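Nitrite transporter NirC (Salmonella enterica subsp. enterica serovar Typhimurium, PDB 4FC4) carries nitrite into and out of the cell across the cytoplasmic membrane, working as a pentameric channel of the formate/nitrite transporter family. Local coordinates at residues W162-A167 with W185-F190; K156-N161 with T234-V239; L44-G49 with S136-V141. One frame throughout, in Å; residues are numbered along the deposited sequence.

Interaction 1. Residues W162-A167 with W185-F190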
ATOM      1  N   TRP B 162       6.007  -9.205  22.713  1.00 45.29           N
ATOM      2  CA  TRP B 162       4.561  -9.169  22.593  1.00 43.45           C
ATOM      3  C   TRP B 162       4.247  -8.863  21.162  1.00 44.99           C
ATOM      4  O   TRP B 162       3.519  -9.623  20.513  1.00 47.75           O
ATOM      5  CB  TRP B 162       3.969  -8.090  23.509  1.00 40.62           C
ATOM      6  CG  TRP B 162       2.588  -8.486  23.997  1.00 42.03           C
ATOM      7  CD1 TRP B 162       1.793  -9.522  23.513  1.00 42.34           C
ATOM      8  CD2 TRP B 162       1.794  -7.858  25.043  1.00 42.09           C
ATOM      9  NE1 TRP B 162       0.610  -9.589  24.175  1.00 43.13           N
ATOM     10  CE2 TRP B 162       0.535  -8.610  25.106  1.00 46.69           C
ATOM     11  CE3 TRP B 162       2.003  -6.813  25.938  1.00 45.73           C
ATOM     12  CZ2 TRP B 162      -0.475  -8.312  26.062  1.00 49.34           C
ATOM     13  CZ3 TRP B 162       0.980  -6.499  26.874  1.00 46.75           C
ATOM     14  CH2 TRP B 162      -0.228  -7.228  26.921  1.00 49.47           C
ATOM     15  N   LEU B 163       4.825  -7.767  20.647  1.00 39.26           N
ATOM     16  CA  LEU B 163       4.453  -7.259  19.354  1.00 40.56           C
ATOM     17  C   LEU B 163       4.969  -8.206  18.249  1.00 43.44           C
ATOM     18  O   LEU B 163       4.252  -8.516  17.313  1.00 40.11           O
ATOM     19  CB  LEU B 163       4.935  -5.794  19.138  1.00 37.20           C
ATOM     20  CG  LEU B 163       3.924  -4.792  19.687  1.00 37.51           C
ATOM     21  CD1 LEU B 163       4.495  -3.376  19.873  1.00 38.16           C
ATOM     22  CD2 LEU B 163       2.664  -4.784  18.800  1.00 36.14           C
ATOM     23  N   VAL B 164       6.209  -8.665  18.367  1.00 42.90           N
ATOM     24  CA  VAL B 164       6.774  -9.559  17.357  1.00 42.43           C
ATOM     25  C   VAL B 164       6.041 -10.942  17.334  1.00 45.81           C
ATOM     26  O   VAL B 164       5.677 -11.428  16.237  1.00 45.89           O
ATOM     27  CB  VAL B 164       8.305  -9.700  17.528  1.00 38.99           C
ATOM     28  CG1 VAL B 164       8.878 -10.636  16.452  1.00 35.32           C
ATOM     29  CG2 VAL B 164       8.926  -8.321  17.519  1.00 31.54           C
ATOM     30  N   CYS B 165       5.835 -11.556  18.514  1.00 41.45           N
ATOM     31  CA  CYS B 165       4.923 -12.703  18.602  1.00 42.28           C
ATOM     32  C   CYS B 165       3.501 -12.418  18.126  1.00 42.29           C
ATOM     33  O   CYS B 165       2.856 -13.301  17.567  1.00 49.97           O
ATOM     34  CB  CYS B 165       4.892 -13.283  19.993  1.00 41.67           C
ATOM     35  SG  CYS B 165       6.429 -14.171  20.305  1.00 51.30           S
ATOM     36  N   LEU B 166       2.992 -11.204  18.339  1.00 39.37           N
ATOM     37  CA  LEU B 166       1.693 -10.867  17.794  1.00 40.61           C
ATOM     38  C   LEU B 166       1.713 -10.923  16.251  1.00 45.68           C
ATOM     39  O   LEU B 166       0.749 -11.388  15.634  1.00 48.96           O
ATOM     40  CB  LEU B 166       1.190  -9.513  18.315  1.00 39.91           C
ATOM     41  CG  LEU B 166       0.496  -9.699  19.686  1.00 42.12           C
ATOM     42  CD1 LEU B 166       0.510  -8.411  20.524  1.00 42.12           C
ATOM     43  CD2 LEU B 166      -0.913 -10.270  19.543  1.00 38.84           C
ATOM     44  N   ALA B 167       2.829 -10.501  15.635  1.00 41.30           N
ATOM     45  CA  ALA B 167       2.977 -10.530  14.198  1.00 37.13           C
ATOM     46  C   ALA B 167       3.012 -11.994  13.746  1.00 38.45           C
ATOM     47  O   ALA B 167       2.352 -12.383  12.790  1.00 38.18           O
ATOM     48  CB  ALA B 167       4.245  -9.792  13.801  1.00 37.24           C
ATOM     49  N   TRP B 185       2.954  -3.869  10.584  1.00 36.30           N
ATOM     50  CA  TRP B 185       2.334  -3.076  11.628  1.00 35.21           C
ATOM     51  C   TRP B 185       3.075  -3.270  12.891  1.00 38.87           C
ATOM     52  O   TRP B 185       3.344  -2.296  13.613  1.00 40.16           O
ATOM     53  CB  TRP B 185       0.890  -3.463  11.884  1.00 34.91           C
ATOM     54  CG  TRP B 185      -0.119  -2.745  11.072  1.00 34.03           C
ATOM     55  CD1 TRP B 185      -1.011  -3.289  10.133  1.00 37.10           C
ATOM     56  CD2 TRP B 185      -0.408  -1.319  11.093  1.00 33.96           C
ATOM     57  NE1 TRP B 185      -1.818  -2.336   9.592  1.00 30.38           N
ATOM     58  CE2 TRP B 185      -1.512  -1.112  10.122  1.00 34.14           C
ATOM     59  CE3 TRP B 185       0.131  -0.213  11.770  1.00 34.69           C
ATOM     60  CZ2 TRP B 185      -2.019   0.178   9.837  1.00 37.04           C
ATOM     61  CZ3 TRP B 185      -0.402   1.067  11.508  1.00 38.14           C
ATOM     62  CH2 TRP B 185      -1.457   1.262  10.558  1.00 38.63           C
ATOM     63  N   CYS B 186       3.434  -4.513  13.185  1.00 35.66           N
ATOM     64  CA  CYS B 186       3.990  -4.798  14.521  1.00 36.81           C
ATOM     65  C   CYS B 186       5.403  -4.304  14.662  1.00 37.44           C
ATOM     66  O   CYS B 186       5.804  -3.871  15.731  1.00 38.30           O
ATOM     67  CB  CYS B 186       3.966  -6.297  14.808  1.00 33.77           C
ATOM     68  SG  CYS B 186       2.299  -6.841  15.085  1.00 34.78           S
ATOM     69  N   LEU B 187       6.172  -4.425  13.579  1.00 36.70           N
ATOM     70  CA  LEU B 187       7.524  -3.887  13.571  1.00 35.17           C
ATOM     71  C   LEU B 187       7.539  -2.329  13.530  1.00 34.76           C
ATOM     72  O   LEU B 187       8.338  -1.743  14.232  1.00 38.38           O
ATOM     73  CB  LEU B 187       8.343  -4.549  12.452  1.00 32.36           C
ATOM     74  CG  LEU B 187       8.923  -5.911  12.867  1.00 31.46           C
ATOM     75  CD1 LEU B 187       7.853  -6.862  13.437  1.00 28.79           C
ATOM     76  CD2 LEU B 187       9.658  -6.513  11.662  1.00 30.97           C
ATOM     77  N   LEU B 188       6.658  -1.656  12.762  1.00 37.23           N
ATOM     78  CA  LEU B 188       6.427  -0.193  13.011  1.00 36.86           C
ATOM     79  C   LEU B 188       6.318   0.115  14.522  1.00 37.72           C
ATOM     80  O   LEU B 188       6.996   1.001  15.073  1.00 38.88           O
ATOM     81  CB  LEU B 188       5.179   0.297  12.288  1.00 35.78           C
ATOM     82  CG  LEU B 188       4.722   1.750  12.488  1.00 36.73           C
ATOM     83  CD1 LEU B 188       5.827   2.763  12.175  1.00 37.24           C
ATOM     84  CD2 LEU B 188       3.555   2.030  11.575  1.00 33.60           C
ATOM     85  N   ALA B 189       5.473  -0.666  15.191  1.00 34.83           N
ATOM     86  CA  ALA B 189       5.066  -0.372  16.536  1.00 34.65           C
ATOM     87  C   ALA B 189       6.245  -0.641  17.512  1.00 37.20           C
ATOM     88  O   ALA B 189       6.495   0.201  18.373  1.00 34.83           O
ATOM     89  CB  ALA B 189       3.834  -1.207  16.943  1.00 33.51           C
ATOM     90  N   PHE B 190       6.941  -1.765  17.411  1.00 33.08           N
ATOM     91  CA  PHE B 190       7.971  -2.003  18.422  1.00 38.14           C
ATOM     92  C   PHE B 190       9.172  -1.084  18.258  1.00 40.26           C
ATOM     93  O   PHE B 190       9.680  -0.545  19.243  1.00 47.45           O
ATOM     94  CB  PHE B 190       8.298  -3.488  18.595  1.00 37.63           C
ATOM     95  CG  PHE B 190       9.630  -3.909  18.028  1.00 44.50           C
ATOM     96  CD1 PHE B 190      10.855  -3.471  18.608  1.00 41.43           C
ATOM     97  CD2 PHE B 190       9.685  -4.808  16.952  1.00 40.98           C
ATOM     98  CE1 PHE B 190      12.073  -3.858  18.053  1.00 41.37           C
ATOM     99  CE2 PHE B 190      10.902  -5.209  16.448  1.00 38.56           C
ATOM    100  CZ  PHE B 190      12.092  -4.729  16.977  1.00 37.81           C
TER
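Leu163 and Cys186 interlock where two successive helices of the formate/nitrite transporter fold, 150-172 and 177-192, run side by side as an antiparallel helical hairpin. Their local axes lie 8.6 Å apart at 174°, nearly antiparallel, which keeps the two surfaces in contact along the segments. The chief bump on one side is Leu163: its CD1 settles between the methyl of Ala189 (CD1 to CB 3.7 Å) and the backbone N of Phe190. A leucine suits this hollow because its branched tip is wide, while the alanine opposite is small enough to admit it. One turn along, the roles reverse. Cys186 is the bump, compact and not strongly polar: its CB and SG, the latter turned beside the backbone N, both lie 3.4 Å from Leu163 O, and its CB is 3.6 Å from Ala167 CB. On the flank Val164 meets Phe190 obliquely. Tyr195 touches Leu163 and Phe190, Leu69 lies against Val164 and Ala167, and Ile67 of a second subunit packs on Ala189, so the seam is buried within the pentamer. Anti to its own carbonyl carbon, Val164 CG2 ends 3.6 Å from Phe190 CD2.

Interaction 2. Residues K156-N161 with T234-V239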
ATOM      1  N   LYS B 156      11.054  -3.328  28.256  1.00 46.30           N
ATOM      2  CA  LYS B 156      11.074  -3.021  26.866  1.00 47.44           C
ATOM      3  C   LYS B 156      11.192  -4.248  25.996  1.00 47.13           C
ATOM      4  O   LYS B 156      10.581  -4.322  24.885  1.00 45.49           O
ATOM      5  CB  LYS B 156      12.166  -2.033  26.553  1.00 50.35           C
ATOM      6  CG  LYS B 156      11.615  -0.650  26.502  1.00 48.09           C
ATOM      7  CD  LYS B 156      12.642   0.263  27.072  1.00 51.30           C
ATOM      8  CE  LYS B 156      13.385   0.944  25.961  1.00 51.88           C
ATOM      9  NZ  LYS B 156      13.566   2.347  26.401  1.00 46.57           N
ATOM     10  N   GLY B 157      11.979  -5.202  26.471  1.00 44.10           N
ATOM     11  CA  GLY B 157      12.082  -6.482  25.796  1.00 45.44           C
ATOM     12  C   GLY B 157      10.768  -7.264  25.890  1.00 47.22           C
ATOM     13  O   GLY B 157      10.345  -7.940  24.938  1.00 47.20           O
ATOM     14  N   ALA B 158      10.086  -7.149  27.025  1.00 48.45           N
ATOM     15  CA  ALA B 158       8.780  -7.794  27.142  1.00 49.61           C
ATOM     16  C   ALA B 158       7.819  -7.125  26.152  1.00 46.19           C
ATOM     17  O   ALA B 158       7.158  -7.822  25.382  1.00 46.59           O
ATOM     18  CB  ALA B 158       8.258  -7.771  28.581  1.00 47.61           C
ATOM     19  N   LEU B 159       7.803  -5.793  26.092  1.00 44.12           N
ATOM     20  CA  LEU B 159       6.870  -5.120  25.187  1.00 43.01           C
ATOM     21  C   LEU B 159       7.172  -5.410  23.669  1.00 45.07           C
ATOM     22  O   LEU B 159       6.271  -5.589  22.845  1.00 40.90           O
ATOM     23  CB  LEU B 159       6.867  -3.640  25.480  1.00 43.92           C
ATOM     24  CG  LEU B 159       6.058  -3.179  26.690  1.00 47.12           C
ATOM     25  CD1 LEU B 159       6.569  -1.812  27.110  1.00 44.58           C
ATOM     26  CD2 LEU B 159       4.548  -3.131  26.464  1.00 46.67           C
ATOM     27  N   CYS B 160       8.449  -5.464  23.323  1.00 43.57           N
ATOM     28  CA  CYS B 160       8.844  -5.820  21.998  1.00 44.47           C
ATOM     29  C   CYS B 160       8.258  -7.186  21.535  1.00 43.61           C
ATOM     30  O   CYS B 160       7.592  -7.252  20.501  1.00 42.03           O
ATOM     31  CB  CYS B 160      10.378  -5.837  21.896  1.00 43.83           C
ATOM     32  SG  CYS B 160      10.881  -6.579  20.331  1.00 45.01           S
ATOM     33  N   ASN B 161       8.496  -8.243  22.308  1.00 41.92           N
ATOM     34  CA  ASN B 161       8.201  -9.588  21.865  1.00 43.21           C
ATOM     35  C   ASN B 161       6.733  -9.921  21.885  1.00 43.43           C
ATOM     36  O   ASN B 161       6.262 -10.819  21.178  1.00 45.89           O
ATOM     37  CB  ASN B 161       8.998 -10.656  22.639  1.00 45.94           C
ATOM     38  CG  ASN B 161       9.250 -11.889  21.783  1.00 44.58           C
ATOM     39  OD1 ASN B 161       9.350 -11.729  20.600  1.00 42.69           O
ATOM     40  ND2 ASN B 161       9.321 -13.126  22.375  1.00 47.96           N
ATOM     41  N   THR B 234      11.407 -13.276  26.456  1.00 46.14           N
ATOM     42  CA  THR B 234      10.966 -14.594  26.877  1.00 49.90           C
ATOM     43  C   THR B 234       9.695 -14.538  27.729  1.00 52.63           C
ATOM     44  O   THR B 234       8.754 -15.257  27.441  1.00 54.92           O
ATOM     45  CB  THR B 234      12.083 -15.321  27.663  1.00 49.92           C
ATOM     46  OG1 THR B 234      13.268 -15.319  26.854  1.00 52.68           O
ATOM     47  CG2 THR B 234      11.693 -16.750  27.990  1.00 47.17           C
ATOM     48  N   LEU B 235       9.665 -13.677  28.747  1.00 51.77           N
ATOM     49  CA  LEU B 235       8.401 -13.315  29.424  1.00 52.49           C
ATOM     50  C   LEU B 235       7.150 -13.163  28.514  1.00 48.97           C
ATOM     51  O   LEU B 235       6.139 -13.837  28.716  1.00 53.80           O
ATOM     52  CB  LEU B 235       8.544 -12.032  30.275  1.00 48.82           C
ATOM     53  CG  LEU B 235       7.235 -11.656  30.978  1.00 48.96           C
ATOM     54  CD1 LEU B 235       6.754 -12.799  31.867  1.00 50.53           C
ATOM     55  CD2 LEU B 235       7.378 -10.415  31.843  1.00 52.34           C
ATOM     56  N   SER B 236       7.195 -12.242  27.571  1.00 46.42           N
ATOM     57  CA  SER B 236       6.017 -11.949  26.720  1.00 45.00           C
ATOM     58  C   SER B 236       5.682 -13.102  25.727  1.00 47.05           C
ATOM     59  O   SER B 236       4.510 -13.395  25.491  1.00 50.84           O
ATOM     60  CB  SER B 236       6.172 -10.606  26.024  1.00 42.05           C
ATOM     61  OG  SER B 236       7.413 -10.506  25.325  1.00 46.54           O
ATOM     62  N   GLY B 237       6.701 -13.793  25.210  1.00 46.78           N
ATOM     63  CA  GLY B 237       6.504 -14.916  24.313  1.00 44.37           C
ATOM     64  C   GLY B 237       5.854 -16.066  25.040  1.00 46.71           C
ATOM     65  O   GLY B 237       4.841 -16.584  24.595  1.00 47.85           O
ATOM     66  N   VAL B 238       6.435 -16.453  26.177  1.00 48.16           N
ATOM     67  CA  VAL B 238       5.972 -17.583  26.987  1.00 48.76           C
ATOM     68  C   VAL B 238       4.608 -17.285  27.635  1.00 50.45           C
ATOM     69  O   VAL B 238       3.691 -18.101  27.545  1.00 51.00           O
ATOM     70  CB  VAL B 238       7.037 -17.973  28.063  1.00 51.11           C
ATOM     71  CG1 VAL B 238       6.533 -19.048  29.038  1.00 51.79           C
ATOM     72  CG2 VAL B 238       8.325 -18.419  27.377  1.00 50.35           C
ATOM     73  N   VAL B 239       4.471 -16.108  28.256  1.00 50.34           N
ATOM     74  CA  VAL B 239       3.338 -15.838  29.161  1.00 52.26           C
ATOM     75  C   VAL B 239       2.225 -15.054  28.480  1.00 50.94           C
ATOM     76  O   VAL B 239       1.082 -15.526  28.413  1.00 51.34           O
ATOM     77  CB  VAL B 239       3.759 -15.151  30.488  1.00 52.37           C
ATOM     78  CG1 VAL B 239       2.536 -14.838  31.337  1.00 55.20           C
ATOM     79  CG2 VAL B 239       4.709 -16.017  31.303  1.00 52.48           C
TER
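Ala158 and Ser236 bring their CA atoms to 5.0 Å, the nearest pair where helices 150-172 and 219-248 of the formate/nitrite transporter fold cross. The short axes approach to 7.4 Å, and the two transmembrane helices run broadly the same way, inclined to each other by 42°. Such closeness depends on small residues: Ala158, Ser236 and Gly237 bring little bulk to the crossing point. Here helix 219-248 makes a wider pi-type turn at 236-239.

Ser236 carries the polar link. Its OG donates to the carbonyl O of Ala158 at 2.7 Å, arriving in the carbonyl plane on a lone pair, with a C=O...OG angle of 122°. The torsion chi1 of 52° sets OG between its own backbone N and carbonyl carbon, turned across to the other helix. OG also pairs with Asn233 O, and because a serine hydroxyl has a single hydrogen, the two carbonyls can only share it or compete for it. The CB of Asn161 packs tightly on the same oxygen, at 3.1 Å from Ser236 OG. Beside the hydrogen bond, Ala158 CB meets Leu235 CD2, a modest apolar contact.

Asn161 sends its amide past this point to bridge further parts of the fold: ND2 hydrogen-bonds to both Asn233 O and Thr81 O. With CG anti to the backbone N, the amide passes over Gly237, whose CA sits 3.9 Å from Asn161 ND2.

Interaction 3. Residues L44-G49 with S136-V141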
ATOM      1  N   LEU B  44      19.359  -1.812   7.157  1.00 36.65           N
ATOM      2  CA  LEU B  44      18.503  -0.954   6.329  1.00 37.08           C
ATOM      3  C   LEU B  44      18.074   0.266   7.150  1.00 38.19           C
ATOM      4  O   LEU B  44      18.225   1.420   6.734  1.00 38.81           O
ATOM      5  CB  LEU B  44      17.272  -1.704   5.802  1.00 32.24           C
ATOM      6  CG  LEU B  44      16.161  -0.799   5.209  1.00 35.04           C
ATOM      7  CD1 LEU B  44      16.706   0.166   4.140  1.00 30.70           C
ATOM      8  CD2 LEU B  44      15.072  -1.681   4.590  1.00 35.16           C
ATOM      9  N   ILE B  45      17.577   0.021   8.352  1.00 40.27           N
ATOM     10  CA  ILE B  45      16.885   1.123   9.037  1.00 38.98           C
ATOM     11  C   ILE B  45      17.901   2.039   9.701  1.00 40.28           C
ATOM     12  O   ILE B  45      17.679   3.210   9.800  1.00 41.45           O
ATOM     13  CB  ILE B  45      15.835   0.632  10.048  1.00 37.40           C
ATOM     14  CG1 ILE B  45      16.521  -0.172  11.175  1.00 35.33           C
ATOM     15  CG2 ILE B  45      14.735  -0.174   9.349  1.00 34.68           C
ATOM     16  CD1 ILE B  45      15.641  -0.315  12.413  1.00 35.02           C
ATOM     17  N   PHE B  46      19.043   1.513  10.118  1.00 43.26           N
ATOM     18  CA  PHE B  46      20.120   2.407  10.568  1.00 42.50           C
ATOM     19  C   PHE B  46      20.761   3.232   9.452  1.00 41.81           C
ATOM     20  O   PHE B  46      21.121   4.354   9.680  1.00 41.85           O
ATOM     21  CB  PHE B  46      21.120   1.653  11.416  1.00 38.77           C
ATOM     22  CG  PHE B  46      20.630   1.467  12.792  1.00 40.76           C
ATOM     23  CD1 PHE B  46      19.626   0.503  13.056  1.00 41.07           C
ATOM     24  CD2 PHE B  46      21.064   2.323  13.835  1.00 42.32           C
ATOM     25  CE1 PHE B  46      19.097   0.350  14.342  1.00 39.75           C
ATOM     26  CE2 PHE B  46      20.560   2.159  15.119  1.00 44.08           C
ATOM     27  CZ  PHE B  46      19.584   1.160  15.370  1.00 44.94           C
ATOM     28  N   THR B  47      20.862   2.697   8.240  1.00 37.96           N
ATOM     29  CA  THR B  47      21.296   3.489   7.114  1.00 37.68           C
ATOM     30  C   THR B  47      20.327   4.636   6.897  1.00 40.92           C
ATOM     31  O   THR B  47      20.736   5.774   6.670  1.00 45.78           O
ATOM     32  CB  THR B  47      21.390   2.583   5.861  1.00 38.96           C
ATOM     33  OG1 THR B  47      22.243   1.466   6.226  1.00 45.56           O
ATOM     34  CG2 THR B  47      22.013   3.316   4.647  1.00 33.23           C
ATOM     35  N   LEU B  48      19.035   4.363   6.970  1.00 38.74           N
ATOM     36  CA  LEU B  48      18.093   5.393   6.677  1.00 39.84           C
ATOM     37  C   LEU B  48      18.070   6.435   7.797  1.00 44.06           C
ATOM     38  O   LEU B  48      18.083   7.649   7.529  1.00 46.31           O
ATOM     39  CB  LEU B  48      16.705   4.791   6.413  1.00 40.17           C
ATOM     40  CG  LEU B  48      16.613   3.856   5.175  1.00 38.79           C
ATOM     41  CD1 LEU B  48      15.212   3.224   5.115  1.00 39.21           C
ATOM     42  CD2 LEU B  48      16.906   4.612   3.888  1.00 35.24           C
ATOM     43  N   GLY B  49      18.025   5.955   9.038  1.00 43.32           N
ATOM     44  CA  GLY B  49      17.901   6.813  10.210  1.00 43.51           C
ATOM     45  C   GLY B  49      19.108   7.684  10.321  1.00 45.63           C
ATOM     46  O   GLY B  49      18.988   8.840  10.713  1.00 53.08           O
ATOM     47  N   SER B 136      28.129   8.190  14.014  1.00 53.87           N
ATOM     48  CA  SER B 136      27.095   7.305  13.537  1.00 52.78           C
ATOM     49  C   SER B 136      26.060   6.889  14.608  1.00 53.69           C
ATOM     50  O   SER B 136      26.429   6.489  15.752  1.00 53.62           O
ATOM     51  CB  SER B 136      27.720   6.039  12.933  1.00 51.29           C
ATOM     52  OG  SER B 136      26.738   4.989  12.710  1.00 47.44           O
ATOM     53  N   ILE B 137      24.785   6.880  14.200  1.00 46.90           N
ATOM     54  CA  ILE B 137      23.729   6.472  15.122  1.00 46.93           C
ATOM     55  C   ILE B 137      23.866   5.023  15.579  1.00 46.04           C
ATOM     56  O   ILE B 137      23.339   4.675  16.636  1.00 49.28           O
ATOM     57  CB  ILE B 137      22.272   6.803  14.642  1.00 44.16           C
ATOM     58  CG1 ILE B 137      21.848   5.993  13.412  1.00 41.15           C
ATOM     59  CG2 ILE B 137      22.153   8.307  14.376  1.00 47.12           C
ATOM     60  CD1 ILE B 137      20.307   5.958  13.206  1.00 38.95           C
ATOM     61  N   VAL B 138      24.540   4.198  14.784  1.00 45.90           N
ATOM     62  CA  VAL B 138      24.901   2.835  15.190  1.00 45.91           C
ATOM     63  C   VAL B 138      25.656   2.908  16.509  1.00 45.81           C
ATOM     64  O   VAL B 138      25.339   2.166  17.441  1.00 49.20           O
ATOM     65  CB  VAL B 138      25.702   2.056  14.075  1.00 47.29           C
ATOM     66  CG1 VAL B 138      26.592   0.930  14.608  1.00 44.58           C
ATOM     67  CG2 VAL B 138      24.772   1.479  13.000  1.00 43.86           C
ATOM     68  N   HIS B 139      26.616   3.819  16.626  1.00 47.91           N
ATOM     69  CA  HIS B 139      27.375   3.953  17.914  1.00 48.46           C
ATOM     70  C   HIS B 139      26.622   4.587  19.048  1.00 48.52           C
ATOM     71  O   HIS B 139      26.696   4.076  20.178  1.00 52.07           O
ATOM     72  CB  HIS B 139      28.727   4.603  17.715  1.00 46.06           C
ATOM     73  CG  HIS B 139      29.537   3.909  16.682  1.00 48.35           C
ATOM     74  ND1 HIS B 139      30.108   4.553  15.649  1.00 49.66           N
ATOM     75  CD2 HIS B 139      29.770   2.549  16.480  1.00 48.89           C
ATOM     76  CE1 HIS B 139      30.720   3.656  14.852  1.00 50.46           C
ATOM     77  NE2 HIS B 139      30.519   2.431  15.365  1.00 49.91           N
ATOM     78  N   SER B 140      25.860   5.654  18.786  1.00 44.63           N
ATOM     79  CA  SER B 140      25.181   6.298  19.886  1.00 45.15           C
ATOM     80  C   SER B 140      23.986   5.444  20.361  1.00 45.31           C
ATOM     81  O   SER B 140      23.716   5.331  21.562  1.00 45.68           O
ATOM     82  CB  SER B 140      24.821   7.727  19.554  1.00 44.20           C
ATOM     83  OG  SER B 140      24.018   7.765  18.407  1.00 44.81           O
ATOM     84  N   VAL B 141      23.300   4.776  19.445  1.00 43.96           N
ATOM     85  CA  VAL B 141      22.163   3.930  19.872  1.00 43.91           C
ATOM     86  C   VAL B 141      22.628   2.649  20.603  1.00 47.16           C
ATOM     87  O   VAL B 141      22.053   2.293  21.623  1.00 50.71           O
ATOM     88  CB  VAL B 141      21.164   3.660  18.707  1.00 40.79           C
ATOM     89  CG1 VAL B 141      20.002   2.755  19.125  1.00 37.04           C
ATOM     90  CG2 VAL B 141      20.629   4.972  18.232  1.00 37.09           C
TER
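The ring of Phe46 reaches from helix 24-51 into an apolar notch formed by Ile137, Val138 and Val141 on the first turns of helix 137-147. Val141 meets the ring at its edge and in its plane, CB lying 3.9 Å from Phe46 CE2. Ile137 and Val138 approach obliquely: Phe46 CD2 is 3.8 Å from Ile137 CD1 and 3.9 Å from Val138 CG2. A large flat side chain suits this place, since it must span axes 10.5 Å apart, while the beta-branched residues supply a stiff, methyl-lined wall. Ile137 also reaches back. Its chi1 of 67° puts CG1 between backbone N and carbonyl carbon, and CD1 comes to 3.6 Å from the carbonyl carbon of Gly49, where no side chain intervenes. Leu204 and Met61 add to the surroundings of the phenylalanine. The start of the short helix is held by Ser136, whose OG accepts from Val138 N at 3.1 Å and pairs also with Leu130 O; Asn50 OD1 takes the N-H of Ile137. The steep crossing of 105° is bridged by the Phe46 ring and, from the other helix, by Ile137: a short, serine N-capped helix packed across a membrane-spanning helix of the formate/nitrite transporter fold.

From the N terminus, interaction 3 comes first: segment 44-49 pairs with 136-141, closing a loop of 86 residues and tying helix 24-51 to the short helix 137-147. That helix leads directly into helix 150-172, which both other contacts share. Interaction 2 opens there at 156-161, and interaction 1 opens immediately after, at 162-167. The latter closes quickly, at 185-190, and is therefore nested within the longer loop that interaction 2 completes at 234-239. These two touch, for example Phe190 CD1 to Cys160 SG at 3.6 Å, so helix 150-172 joins helices 177-192 and 219-248. Interaction 3 stands apart in series, its nearest atoms about 7 Å from interaction 1 and about 10 Å from interaction 2.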